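Local coordinates for protein stress response kinase A (Escherichia coli, PDB 1ZYL) that phosphorylates itself and other proteins on serine and threonine using ATP and magnesium, and probably protects the cell against stress linked to reactive oxygen species, at residues K158-A163 with Y276-L281; D179-A184 with A308-Q313; T186-E191 with K315-P320. All blocks are in the same frame, centred on the assembly; numbering follows the deposited sequence.

How the contacts relate
All three contacts lie in the helical lobe of the kinase-like fold, away from the annotated ATP, magnesium and catalytic residues. Contact 1 joins helix 149-161 to helix 266-283; contacts 2 and 3 both pair helix 171-188 with helix 300-316 or the chain just after it. Contacts 1 and 2 are largely buried and apolar, contact 1 centred on Phe160, contact 2 on Leu181, and they meet where Leu278 packs on Phe310, their centres about 15 Å apart. Contact 3, its centre about 10 Å from that of contact 2, adjoins it through Leu317, which packs on Leu181 and Ala184, but reaches the surface at an exposed imidazole. None has a hydrogen bond between its segments.

Contact 1 of 3, residues K158-A163 with Y276-L281; sequences KLFEDA and YYLAWL
Phe160 lays the CE2-CZ side of its ring against Leu278 and Ala279. CZ comes to 3.5 Å from Leu278 CB, an approach neither squarely over the face nor along the edge, and the two side chains cross at about a right angle. The neighbouring CE2 carbon lies near the backbone N of Ala279, which sits at the rim close to the ring plane, and is 4.2 Å from Ala279 CB. With CG beside its own backbone N and opposite the carbonyl carbon (chi1 -65°), the benzyl group swings toward helix 266-283, although the bond leaving its CA does not aim there. Leu159 adds one branch: CD2 reaches Ala279 CB at 3.8 Å, so the alanine methyl meets both neighbours in sequence, Leu159 and Phe160. The short side chain of Ala279 lets the leucine branch and the ring edge settle close to the helix backbone. These are dispersion contacts, without a hydrogen bond across. Around them, Phe160 also meets Phe174 edge-to-face and touches Leu175, both on helix 171-188, while Leu278 faces Tyr302, Trp303 and Gln306 of helix 300-316, which places the contact at a junction of four helices.

Contact 2 of 3, residues D179-A184 with A308-Q313; sequences DELIAA and ATFIEQ
Two helices of the helical lobe, 171-188 and 300-316, run side by side here in roughly the same direction, and Leu181 fills the space between them opposite Phe310 and Gln313. The axes of the short segments come within 8.7 Å and cross at 28°, with the CA atoms of Leu181 and Phe310 closest in register. The two methyls of Leu181 have different main partners. CD2 sits over one face of the Phe310 ring, 4.2 Å from the centroid and 26° off the ring normal, a CH-pi contact displaced toward CG, which is 3.8 Å from CD2. CD1 meets Gln313 CB at 3.5 Å and also lies near the backbone O of Phe310. The leucine CG stands opposite the backbone N (chi1 -171°), which sends the fork across the gap, where it crosses the phenyl group at about a right angle. Gln313 offers only the aliphatic start of its side chain: a bend at chi2 carries its amide away from Leu181, and the side chain goes on to touch Glu267 and Arg270 of helix 266-283. Phe310 also packs on Ala177 and Thr178. At the margin, Glu180 OE1 comes only loosely near Ile311 CG1 (4.5 Å). No hydrogen bond or salt bridge spans the segments; the pairing therefore rests on dispersion and a methyl-to-pi contact, with the Gln313 amide led away from Leu181 and the Glu180 carboxylate salt-bridged through OE2 to Lys176, one turn back on its own helix.

Contact 3 of 3, residues T186-E191 with K315-P320; sequences TAHWRE and KVLQEP
His188 reaches across to Leu317 of the chain after helix 300-316. Its CB leaves the backbone in the direction of the facing segment, and CG stands opposite the carbonyl carbon (chi1 -60°), carrying the imidazole over to the partner. CD2, the first ring atom to meet it, lies 3.9 Å from Leu317 CB and 4.1 Å from Leu317 CD2, a van der Waals touch on both the root and one methyl of the leucine. NE2, at the far end of the ring, is modelled 2.7 Å from Leu317 O, but the angle is poor and the pair does not count as a hydrogen bond. CE1 also lies near this oxygen. The carbonyl oxygen approaches the ring obliquely, neither over its face nor in its edge, and at this resolution so close an approach is doubtful. The two side chains likewise cross at a slant. Leu317 itself is buried: its other neighbours include Leu181 and Ala184 of helix 171-188 and Glu267 and Pro268 of helix 266-283, whereas His188 is exposed, so the imidazole lies along the outer margin of a largely apolar cluster. Beside it, the chain turns away from the partner at Trp189, whose indole packs on Leu149 and Met272. The arrangement is that of two neighbouring helices coming to their ends together in the helical lobe of a kinase-like fold, with a buried leucine beside an exposed histidine.

Contact 1 of 3, residues K158-A163 with Y276-L281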
ATOM      1  N   LYS A 158      -0.601  18.257   9.427  1.00 28.49           N
ATOM      2  CA  LYS A 158      -1.632  18.833  10.290  1.00 29.83           C
ATOM      3  C   LYS A 158      -1.803  17.986  11.545  1.00 29.03           C
ATOM      4  O   LYS A 158      -1.980  18.513  12.637  1.00 28.25           O
ATOM      5  CB  LYS A 158      -2.973  18.921   9.562  1.00 32.03           C
ATOM      6  CG  LYS A 158      -3.020  19.960   8.474  1.00 36.94           C
ATOM      7  CD  LYS A 158      -4.391  19.993   7.813  1.00 41.06           C
ATOM      8  CE  LYS A 158      -4.407  20.955   6.641  1.00 43.25           C
ATOM      9  NZ  LYS A 158      -3.881  22.298   7.033  1.00 45.70           N
ATOM     10  N   LEU A 159      -1.763  16.669  11.383  1.00 26.72           N
ATOM     11  CA  LEU A 159      -1.891  15.783  12.518  1.00 25.76           C
ATOM     12  C   LEU A 159      -0.674  16.031  13.407  1.00 28.27           C
ATOM     13  O   LEU A 159      -0.806  16.296  14.598  1.00 30.14           O
ATOM     14  CB  LEU A 159      -1.906  14.335  12.047  1.00 23.75           C
ATOM     15  CG  LEU A 159      -2.375  13.286  13.051  1.00 22.52           C
ATOM     16  CD1 LEU A 159      -3.790  13.630  13.483  1.00 22.17           C
ATOM     17  CD2 LEU A 159      -2.328  11.893  12.430  1.00 20.23           C
ATOM     18  N   PHE A 160       0.512  15.963  12.811  1.00 28.98           N
ATOM     19  CA  PHE A 160       1.762  16.177  13.532  1.00 29.13           C
ATOM     20  C   PHE A 160       1.702  17.383  14.471  1.00 31.68           C
ATOM     21  O   PHE A 160       2.239  17.346  15.581  1.00 32.37           O
ATOM     22  CB  PHE A 160       2.922  16.378  12.544  1.00 26.04           C
ATOM     23  CG  PHE A 160       3.240  15.169  11.698  1.00 23.51           C
ATOM     24  CD1 PHE A 160       4.218  15.246  10.707  1.00 21.98           C
ATOM     25  CD2 PHE A 160       2.574  13.963  11.880  1.00 21.52           C
ATOM     26  CE1 PHE A 160       4.527  14.145   9.914  1.00 18.61           C
ATOM     27  CE2 PHE A 160       2.879  12.856  11.089  1.00 20.52           C
ATOM     28  CZ  PHE A 160       3.858  12.953  10.104  1.00 19.30           C
ATOM     29  N   GLU A 161       1.053  18.452  14.022  1.00 33.84           N
ATOM     30  CA  GLU A 161       0.949  19.671  14.813  1.00 36.70           C
ATOM     31  C   GLU A 161       0.381  19.417  16.199  1.00 39.42           C
ATOM     32  O   GLU A 161       1.044  19.662  17.205  1.00 41.00           O
ATOM     33  CB  GLU A 161       0.067  20.684  14.103  1.00 37.41           C
ATOM     34  CG  GLU A 161       0.040  22.034  14.772  1.00 40.00           C
ATOM     35  CD  GLU A 161       1.313  22.816  14.543  1.00 41.40           C
ATOM     36  OE1 GLU A 161       1.493  23.867  15.189  1.00 42.15           O
ATOM     37  OE2 GLU A 161       2.136  22.382  13.712  1.00 43.04           O
ATOM     38  N   ASP A 162      -0.851  18.915  16.235  1.00 41.97           N
ATOM     39  CA  ASP A 162      -1.565  18.622  17.481  1.00 45.18           C
ATOM     40  C   ASP A 162      -1.396  17.160  17.916  1.00 45.87           C
ATOM     41  O   ASP A 162      -2.284  16.582  18.558  1.00 45.37           O
ATOM     42  CB  ASP A 162      -3.046  18.931  17.269  1.00 47.07           C
ATOM     43  CG  ASP A 162      -3.268  20.322  16.698  1.00 49.64           C
ATOM     44  OD1 ASP A 162      -4.173  20.486  15.847  1.00 50.02           O
ATOM     45  OD2 ASP A 162      -2.536  21.251  17.106  1.00 49.42           O
ATOM     46  N   ALA A 163      -0.238  16.592  17.581  1.00 45.44           N
ATOM     47  CA  ALA A 163       0.104  15.195  17.852  1.00 44.86           C
ATOM     48  C   ALA A 163      -0.017  14.638  19.270  1.00 44.14           C
ATOM     49  O   ALA A 163      -0.702  13.636  19.474  1.00 45.84           O
ATOM     50  CB  ALA A 163       1.508  14.907  17.320  1.00 44.78           C
ATOM     51  N   TYR A 276       3.638  10.041   5.305  1.00 22.36           N
ATOM     52  CA  TYR A 276       2.284   9.545   5.501  1.00 23.26           C
ATOM     53  C   TYR A 276       2.261   8.417   6.527  1.00 24.19           C
ATOM     54  O   TYR A 276       1.372   8.357   7.381  1.00 25.07           O
ATOM     55  CB  TYR A 276       1.672   9.043   4.183  1.00 23.29           C
ATOM     56  CG  TYR A 276       0.267   8.484   4.351  1.00 21.67           C
ATOM     57  CD1 TYR A 276      -0.815   9.327   4.624  1.00 23.43           C
ATOM     58  CD2 TYR A 276       0.032   7.112   4.301  1.00 21.71           C
ATOM     59  CE1 TYR A 276      -2.097   8.812   4.851  1.00 25.69           C
ATOM     60  CE2 TYR A 276      -1.241   6.586   4.524  1.00 25.68           C
ATOM     61  CZ  TYR A 276      -2.302   7.439   4.800  1.00 27.82           C
ATOM     62  OH  TYR A 276      -3.560   6.913   5.028  1.00 29.76           O
ATOM     63  N   TYR A 277       3.243   7.526   6.436  1.00 23.59           N
ATOM     64  CA  TYR A 277       3.340   6.381   7.339  1.00 23.17           C
ATOM     65  C   TYR A 277       3.352   6.755   8.824  1.00 21.80           C
ATOM     66  O   TYR A 277       2.952   5.964   9.683  1.00 18.83           O
ATOM     67  CB  TYR A 277       4.584   5.564   6.981  1.00 22.77           C
ATOM     68  CG  TYR A 277       4.909   4.457   7.944  1.00 23.70           C
ATOM     69  CD1 TYR A 277       5.702   4.694   9.058  1.00 25.13           C
ATOM     70  CD2 TYR A 277       4.436   3.163   7.736  1.00 27.92           C
ATOM     71  CE1 TYR A 277       6.027   3.672   9.950  1.00 27.33           C
ATOM     72  CE2 TYR A 277       4.753   2.121   8.626  1.00 29.66           C
ATOM     73  CZ  TYR A 277       5.553   2.388   9.731  1.00 28.70           C
ATOM     74  OH  TYR A 277       5.888   1.384  10.611  1.00 28.08           O
ATOM     75  N   LEU A 278       3.810   7.960   9.128  1.00 21.69           N
ATOM     76  CA  LEU A 278       3.854   8.391  10.511  1.00 22.04           C
ATOM     77  C   LEU A 278       2.455   8.734  10.977  1.00 22.67           C
ATOM     78  O   LEU A 278       2.089   8.436  12.107  1.00 24.02           O
ATOM     79  CB  LEU A 278       4.788   9.595  10.676  1.00 22.93           C
ATOM     80  CG  LEU A 278       6.178   9.323  11.261  1.00 22.79           C
ATOM     81  CD1 LEU A 278       6.935   8.330  10.413  1.00 23.64           C
ATOM     82  CD2 LEU A 278       6.939  10.620  11.351  1.00 22.30           C
ATOM     83  N   ALA A 279       1.667   9.359  10.107  1.00 21.73           N
ATOM     84  CA  ALA A 279       0.296   9.715  10.463  1.00 20.71           C
ATOM     85  C   ALA A 279      -0.541   8.436  10.511  1.00 20.67           C
ATOM     86  O   ALA A 279      -1.416   8.267  11.364  1.00 20.82           O
ATOM     87  CB  ALA A 279      -0.280  10.691   9.439  1.00 18.54           C
ATOM     88  N   TRP A 280      -0.250   7.536   9.582  1.00 20.08           N
ATOM     89  CA  TRP A 280      -0.950   6.267   9.488  1.00 19.23           C
ATOM     90  C   TRP A 280      -0.878   5.551  10.827  1.00 17.47           C
ATOM     91  O   TRP A 280      -1.900   5.146  11.359  1.00 17.44           O
ATOM     92  CB  TRP A 280      -0.316   5.410   8.391  1.00 19.55           C
ATOM     93  CG  TRP A 280      -0.971   4.102   8.181  1.00 16.67           C
ATOM     94  CD1 TRP A 280      -2.100   3.857   7.467  1.00 18.27           C
ATOM     95  CD2 TRP A 280      -0.520   2.839   8.671  1.00 16.03           C
ATOM     96  NE1 TRP A 280      -2.385   2.511   7.470  1.00 17.18           N
ATOM     97  CE2 TRP A 280      -1.428   1.862   8.205  1.00 17.51           C
ATOM     98  CE3 TRP A 280       0.564   2.435   9.457  1.00 15.08           C
ATOM     99  CZ2 TRP A 280      -1.282   0.496   8.500  1.00 17.33           C
ATOM    100  CZ3 TRP A 280       0.711   1.074   9.750  1.00 14.97           C
ATOM    101  CH2 TRP A 280      -0.208   0.124   9.269  1.00 13.17           C
ATOM    102  N   LEU A 281       0.329   5.393  11.361  1.00 17.27           N
ATOM    103  CA  LEU A 281       0.521   4.736  12.658  1.00 16.82           C
ATOM    104  C   LEU A 281      -0.187   5.523  13.737  1.00 16.97           C
ATOM    105  O   LEU A 281      -0.972   4.978  14.498  1.00 19.81           O
ATOM    106  CB  LEU A 281       1.996   4.654  13.019  1.00 14.90           C
ATOM    107  CG  LEU A 281       2.848   3.623  12.291  1.00 15.33           C
ATOM    108  CD1 LEU A 281       4.304   3.953  12.518  1.00 14.87           C
ATOM    109  CD2 LEU A 281       2.516   2.228  12.788  1.00 12.57           C
TER

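Contact 2 of 3, residues D179-A184 with A308-Q313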
ATOM      1  N   ASP A 179       8.409  20.327   7.448  1.00 20.63           N
ATOM      2  CA  ASP A 179       8.114  21.429   6.549  1.00 21.84           C
ATOM      3  C   ASP A 179       9.158  21.458   5.420  1.00 22.57           C
ATOM      4  O   ASP A 179       8.825  21.513   4.237  1.00 22.70           O
ATOM      5  CB  ASP A 179       8.135  22.752   7.331  1.00 23.03           C
ATOM      6  CG  ASP A 179       7.006  22.853   8.357  1.00 25.96           C
ATOM      7  OD1 ASP A 179       6.985  23.822   9.142  1.00 28.48           O
ATOM      8  OD2 ASP A 179       6.133  21.970   8.383  1.00 26.27           O
ATOM      9  N   GLU A 180      10.426  21.412   5.804  1.00 22.56           N
ATOM     10  CA  GLU A 180      11.524  21.424   4.851  1.00 22.63           C
ATOM     11  C   GLU A 180      11.384  20.289   3.854  1.00 23.08           C
ATOM     12  O   GLU A 180      11.709  20.438   2.676  1.00 24.16           O
ATOM     13  CB  GLU A 180      12.853  21.280   5.589  1.00 24.74           C
ATOM     14  CG  GLU A 180      13.570  22.595   5.905  1.00 27.18           C
ATOM     15  CD  GLU A 180      14.448  22.506   7.148  1.00 28.55           C
ATOM     16  OE1 GLU A 180      15.014  21.422   7.420  1.00 29.48           O
ATOM     17  OE2 GLU A 180      14.575  23.531   7.850  1.00 30.68           O
ATOM     18  N   LEU A 181      10.901  19.148   4.330  1.00 22.06           N
ATOM     19  CA  LEU A 181      10.738  18.002   3.457  1.00 19.11           C
ATOM     20  C   LEU A 181       9.581  18.222   2.516  1.00 17.64           C
ATOM     21  O   LEU A 181       9.723  18.008   1.318  1.00 17.70           O
ATOM     22  CB  LEU A 181      10.521  16.714   4.261  1.00 18.02           C
ATOM     23  CG  LEU A 181      10.566  15.417   3.437  1.00 16.46           C
ATOM     24  CD1 LEU A 181      11.876  15.325   2.691  1.00 14.89           C
ATOM     25  CD2 LEU A 181      10.399  14.214   4.337  1.00 15.03           C
ATOM     26  N   ILE A 182       8.438  18.662   3.031  1.00 17.69           N
ATOM     27  CA  ILE A 182       7.304  18.862   2.138  1.00 19.77           C
ATOM     28  C   ILE A 182       7.566  20.002   1.149  1.00 19.27           C
ATOM     29  O   ILE A 182       6.978  20.034   0.068  1.00 20.87           O
ATOM     30  CB  ILE A 182       5.944  19.082   2.906  1.00 20.48           C
ATOM     31  CG1 ILE A 182       5.706  20.559   3.190  1.00 22.82           C
ATOM     32  CG2 ILE A 182       5.929  18.283   4.192  1.00 21.17           C
ATOM     33  CD1 ILE A 182       4.975  21.287   2.066  1.00 26.46           C
ATOM     34  N   ALA A 183       8.446  20.932   1.494  1.00 17.94           N
ATOM     35  CA  ALA A 183       8.750  22.007   0.556  1.00 18.59           C
ATOM     36  C   ALA A 183       9.548  21.397  -0.601  1.00 20.62           C
ATOM     37  O   ALA A 183       9.280  21.668  -1.774  1.00 21.32           O
ATOM     38  CB  ALA A 183       9.566  23.100   1.230  1.00 15.40           C
ATOM     39  N   ALA A 184      10.526  20.563  -0.266  1.00 20.65           N
ATOM     40  CA  ALA A 184      11.350  19.921  -1.275  1.00 19.36           C
ATOM     41  C   ALA A 184      10.542  19.015  -2.198  1.00 19.85           C
ATOM     42  O   ALA A 184      10.651  19.111  -3.415  1.00 20.83           O
ATOM     43  CB  ALA A 184      12.463  19.130  -0.609  1.00 18.97           C
ATOM     44  N   ALA A 308      16.088  13.186  11.614  1.00 12.83           N
ATOM     45  CA  ALA A 308      17.290  13.114  10.818  1.00 12.99           C
ATOM     46  C   ALA A 308      16.986  12.468   9.463  1.00 15.40           C
ATOM     47  O   ALA A 308      17.567  12.850   8.444  1.00 18.25           O
ATOM     48  CB  ALA A 308      18.346  12.320  11.564  1.00 10.87           C
ATOM     49  N   THR A 309      16.084  11.490   9.440  1.00 15.62           N
ATOM     50  CA  THR A 309      15.740  10.847   8.181  1.00 16.03           C
ATOM     51  C   THR A 309      15.082  11.858   7.251  1.00 17.44           C
ATOM     52  O   THR A 309      15.364  11.893   6.058  1.00 19.29           O
ATOM     53  CB  THR A 309      14.773   9.668   8.372  1.00 17.38           C
ATOM     54  OG1 THR A 309      15.487   8.520   8.857  1.00 14.70           O
ATOM     55  CG2 THR A 309      14.090   9.331   7.036  1.00 16.96           C
ATOM     56  N   PHE A 310      14.195  12.681   7.790  1.00 16.49           N
ATOM     57  CA  PHE A 310      13.550  13.667   6.953  1.00 19.14           C
ATOM     58  C   PHE A 310      14.618  14.615   6.407  1.00 22.95           C
ATOM     59  O   PHE A 310      14.747  14.777   5.197  1.00 25.33           O
ATOM     60  CB  PHE A 310      12.473  14.427   7.746  1.00 18.51           C
ATOM     61  CG  PHE A 310      11.228  13.611   8.024  1.00 16.00           C
ATOM     62  CD1 PHE A 310      10.137  14.187   8.658  1.00 14.40           C
ATOM     63  CD2 PHE A 310      11.138  12.275   7.624  1.00 15.83           C
ATOM     64  CE1 PHE A 310       8.966  13.446   8.889  1.00 13.29           C
ATOM     65  CE2 PHE A 310       9.972  11.523   7.851  1.00 12.81           C
ATOM     66  CZ  PHE A 310       8.889  12.113   8.481  1.00 11.54           C
ATOM     67  N   ILE A 311      15.400  15.224   7.293  1.00 24.70           N
ATOM     68  CA  ILE A 311      16.455  16.132   6.860  1.00 25.64           C
ATOM     69  C   ILE A 311      17.322  15.507   5.767  1.00 28.28           C
ATOM     70  O   ILE A 311      17.745  16.185   4.825  1.00 29.67           O
ATOM     71  CB  ILE A 311      17.360  16.546   8.047  1.00 25.24           C
ATOM     72  CG1 ILE A 311      16.605  17.537   8.938  1.00 24.66           C
ATOM     73  CG2 ILE A 311      18.675  17.156   7.534  1.00 24.01           C
ATOM     74  CD1 ILE A 311      17.429  18.140  10.037  1.00 22.64           C
ATOM     75  N   GLU A 312      17.588  14.210   5.888  1.00 29.50           N
ATOM     76  CA  GLU A 312      18.404  13.521   4.898  1.00 30.27           C
ATOM     77  C   GLU A 312      17.698  13.401   3.543  1.00 30.77           C
ATOM     78  O   GLU A 312      18.333  13.525   2.492  1.00 30.18           O
ATOM     79  CB  GLU A 312      18.789  12.135   5.407  1.00 30.78           C
ATOM     80  CG  GLU A 312      20.284  11.951   5.547  1.00 33.95           C
ATOM     81  CD  GLU A 312      21.040  12.506   4.350  1.00 36.80           C
ATOM     82  OE1 GLU A 312      20.714  12.118   3.203  1.00 36.07           O
ATOM     83  OE2 GLU A 312      21.957  13.334   4.560  1.00 37.83           O
ATOM     84  N   GLN A 313      16.387  13.172   3.574  1.00 30.38           N
ATOM     85  CA  GLN A 313      15.598  13.040   2.350  1.00 28.81           C
ATOM     86  C   GLN A 313      15.578  14.312   1.527  1.00 26.31           C
ATOM     87  O   GLN A 313      15.598  14.252   0.302  1.00 26.17           O
ATOM     88  CB  GLN A 313      14.154  12.622   2.667  1.00 29.68           C
ATOM     89  CG  GLN A 313      13.893  11.137   2.491  1.00 29.86           C
ATOM     90  CD  GLN A 313      14.077  10.683   1.056  1.00 29.75           C
ATOM     91  OE1 GLN A 313      13.370  11.134   0.165  1.00 28.08           O
ATOM     92  NE2 GLN A 313      15.030   9.786   0.828  1.00 29.63           N
TER

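Contact 3 of 3, residues T186-E191 with K315-P320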
ATOM      1  N   THR A 186       7.315  19.042  -2.745  1.00 26.72           N
ATOM      2  CA  THR A 186       6.380  19.861  -3.511  1.00 29.78           C
ATOM      3  C   THR A 186       7.091  20.478  -4.720  1.00 30.67           C
ATOM      4  O   THR A 186       6.559  20.487  -5.828  1.00 32.38           O
ATOM      5  CB  THR A 186       5.770  21.009  -2.655  1.00 30.01           C
ATOM      6  OG1 THR A 186       6.786  21.554  -1.814  1.00 34.18           O
ATOM      7  CG2 THR A 186       4.621  20.516  -1.787  1.00 28.76           C
ATOM      8  N   ALA A 187       8.303  20.976  -4.508  1.00 31.84           N
ATOM      9  CA  ALA A 187       9.065  21.600  -5.584  1.00 33.30           C
ATOM     10  C   ALA A 187       9.425  20.647  -6.727  1.00 34.80           C
ATOM     11  O   ALA A 187       9.765  21.093  -7.819  1.00 36.91           O
ATOM     12  CB  ALA A 187      10.338  22.249  -5.027  1.00 30.22           C
ATOM     13  N   HIS A 188       9.350  19.344  -6.483  1.00 35.71           N
ATOM     14  CA  HIS A 188       9.670  18.371  -7.523  1.00 34.84           C
ATOM     15  C   HIS A 188       8.439  17.600  -7.971  1.00 35.02           C
ATOM     16  O   HIS A 188       8.533  16.750  -8.851  1.00 36.29           O
ATOM     17  CB  HIS A 188      10.724  17.382  -7.022  1.00 35.82           C
ATOM     18  CG  HIS A 188      12.018  18.023  -6.624  1.00 38.44           C
ATOM     19  ND1 HIS A 188      12.941  18.470  -7.543  1.00 39.96           N
ATOM     20  CD2 HIS A 188      12.536  18.304  -5.405  1.00 39.57           C
ATOM     21  CE1 HIS A 188      13.972  18.999  -6.907  1.00 40.54           C
ATOM     22  NE2 HIS A 188      13.751  18.910  -5.608  1.00 40.75           N
ATOM     23  N   TRP A 189       7.283  17.883  -7.372  1.00 34.14           N
ATOM     24  CA  TRP A 189       6.061  17.174  -7.747  1.00 33.13           C
ATOM     25  C   TRP A 189       5.563  17.751  -9.047  1.00 35.41           C
ATOM     26  O   TRP A 189       5.932  18.861  -9.408  1.00 37.38           O
ATOM     27  CB  TRP A 189       4.987  17.327  -6.673  1.00 28.51           C
ATOM     28  CG  TRP A 189       3.832  16.361  -6.820  1.00 23.29           C
ATOM     29  CD1 TRP A 189       2.506  16.678  -6.870  1.00 21.01           C
ATOM     30  CD2 TRP A 189       3.903  14.927  -6.913  1.00 20.17           C
ATOM     31  NE1 TRP A 189       1.744  15.537  -6.986  1.00 18.35           N
ATOM     32  CE2 TRP A 189       2.572  14.447  -7.017  1.00 17.79           C
ATOM     33  CE3 TRP A 189       4.958  14.001  -6.919  1.00 17.06           C
ATOM     34  CZ2 TRP A 189       2.268  13.082  -7.128  1.00 13.77           C
ATOM     35  CZ3 TRP A 189       4.654  12.641  -7.029  1.00 15.49           C
ATOM     36  CH2 TRP A 189       3.316  12.199  -7.132  1.00 15.39           C
ATOM     37  N   ARG A 190       4.732  17.006  -9.763  1.00 38.42           N
ATOM     38  CA  ARG A 190       4.218  17.503 -11.037  1.00 40.95           C
ATOM     39  C   ARG A 190       2.957  16.770 -11.460  1.00 43.07           C
ATOM     40  O   ARG A 190       2.813  15.576 -11.202  1.00 44.16           O
ATOM     41  CB  ARG A 190       5.294  17.371 -12.129  1.00 38.99           C
ATOM     42  CG  ARG A 190       5.758  15.937 -12.414  1.00 38.77           C
ATOM     43  CD  ARG A 190       7.022  15.925 -13.276  1.00 38.71           C
ATOM     44  NE  ARG A 190       7.505  14.577 -13.588  1.00 39.27           N
ATOM     45  CZ  ARG A 190       6.877  13.709 -14.380  1.00 39.99           C
ATOM     46  NH1 ARG A 190       7.400  12.507 -14.600  1.00 37.68           N
ATOM     47  NH2 ARG A 190       5.729  14.038 -14.956  1.00 39.79           N
ATOM     48  N   GLU A 191       2.033  17.495 -12.084  1.00 44.76           N
ATOM     49  CA  GLU A 191       0.788  16.899 -12.564  1.00 46.82           C
ATOM     50  C   GLU A 191       1.009  16.645 -14.044  1.00 46.43           C
ATOM     51  O   GLU A 191       0.075  16.559 -14.842  1.00 48.18           O
ATOM     52  CB  GLU A 191      -0.382  17.865 -12.366  1.00 49.28           C
ATOM     53  CG  GLU A 191      -1.416  17.409 -11.342  1.00 51.29           C
ATOM     54  CD  GLU A 191      -0.849  17.259  -9.943  1.00 52.77           C
ATOM     55  OE1 GLU A 191       0.026  16.391  -9.744  1.00 53.22           O
ATOM     56  OE2 GLU A 191      -1.282  18.010  -9.042  1.00 53.24           O
ATOM     57  N   LYS A 315      17.918  16.382   1.238  1.00 25.78           N
ATOM     58  CA  LYS A 315      19.209  16.498   0.577  1.00 28.70           C
ATOM     59  C   LYS A 315      19.262  15.620  -0.673  1.00 28.87           C
ATOM     60  O   LYS A 315      19.947  15.938  -1.646  1.00 28.31           O
ATOM     61  CB  LYS A 315      20.328  16.122   1.548  1.00 30.87           C
ATOM     62  CG  LYS A 315      20.465  17.116   2.691  1.00 33.71           C
ATOM     63  CD  LYS A 315      21.541  16.720   3.681  1.00 34.57           C
ATOM     64  CE  LYS A 315      21.604  17.717   4.832  1.00 36.63           C
ATOM     65  NZ  LYS A 315      22.484  17.230   5.936  1.00 38.56           N
ATOM     66  N   VAL A 316      18.524  14.518  -0.642  1.00 29.25           N
ATOM     67  CA  VAL A 316      18.468  13.604  -1.771  1.00 30.04           C
ATOM     68  C   VAL A 316      17.681  14.260  -2.896  1.00 31.91           C
ATOM     69  O   VAL A 316      17.905  13.984  -4.075  1.00 30.50           O
ATOM     70  CB  VAL A 316      17.774  12.295  -1.368  1.00 30.45           C
ATOM     71  CG1 VAL A 316      17.628  11.378  -2.567  1.00 29.96           C
ATOM     72  CG2 VAL A 316      18.572  11.616  -0.273  1.00 30.64           C
ATOM     73  N   LEU A 317      16.761  15.140  -2.514  1.00 35.12           N
ATOM     74  CA  LEU A 317      15.912  15.851  -3.462  1.00 38.16           C
ATOM     75  C   LEU A 317      16.591  17.088  -4.048  1.00 41.70           C
ATOM     76  O   LEU A 317      16.045  17.739  -4.935  1.00 40.27           O
ATOM     77  CB  LEU A 317      14.596  16.248  -2.774  1.00 34.69           C
ATOM     78  CG  LEU A 317      13.679  15.087  -2.369  1.00 32.07           C
ATOM     79  CD1 LEU A 317      12.842  15.461  -1.162  1.00 31.17           C
ATOM     80  CD2 LEU A 317      12.803  14.703  -3.535  1.00 30.47           C
ATOM     81  N   GLN A 318      17.784  17.404  -3.554  1.00 47.78           N
ATOM     82  CA  GLN A 318      18.525  18.570  -4.029  1.00 54.23           C
ATOM     83  C   GLN A 318      19.946  18.231  -4.461  1.00 58.08           C
ATOM     84  O   GLN A 318      20.590  17.347  -3.891  1.00 58.28           O
ATOM     85  CB  GLN A 318      18.564  19.641  -2.941  1.00 55.46           C
ATOM     86  CG  GLN A 318      17.247  20.364  -2.748  1.00 59.18           C
ATOM     87  CD  GLN A 318      17.197  21.145  -1.449  1.00 61.21           C
ATOM     88  OE1 GLN A 318      17.084  20.567  -0.364  1.00 60.64           O
ATOM     89  NE2 GLN A 318      17.290  22.467  -1.551  1.00 63.27           N
ATOM     90  N   GLU A 319      20.435  18.944  -5.471  1.00 62.57           N
ATOM     91  CA  GLU A 319      21.776  18.702  -5.970  1.00 66.91           C
ATOM     92  C   GLU A 319      22.816  19.021  -4.905  1.00 70.01           C
ATOM     93  O   GLU A 319      22.823  20.115  -4.335  1.00 69.32           O
ATOM     94  CB  GLU A 319      22.050  19.539  -7.231  1.00 68.08           C
ATOM     95  CG  GLU A 319      22.175  21.045  -7.003  1.00 70.65           C
ATOM     96  CD  GLU A 319      23.035  21.732  -8.065  1.00 71.51           C
ATOM     97  OE1 GLU A 319      24.157  21.241  -8.321  1.00 71.75           O
ATOM     98  OE2 GLU A 319      22.602  22.762  -8.632  1.00 71.40           O
ATOM     99  N   PRO A 320      23.702  18.058  -4.609  1.00 73.73           N
ATOM    100  CA  PRO A 320      24.760  18.235  -3.608  1.00 76.77           C
ATOM    101  C   PRO A 320      25.817  19.194  -4.151  1.00 79.38           C
ATOM    102  O   PRO A 320      26.258  19.052  -5.292  1.00 80.74           O
ATOM    103  CB  PRO A 320      25.301  16.821  -3.433  1.00 76.54           C
ATOM    104  CG  PRO A 320      25.155  16.250  -4.825  1.00 75.72           C
ATOM    105  CD  PRO A 320      23.767  16.714  -5.214  1.00 74.13           C
TER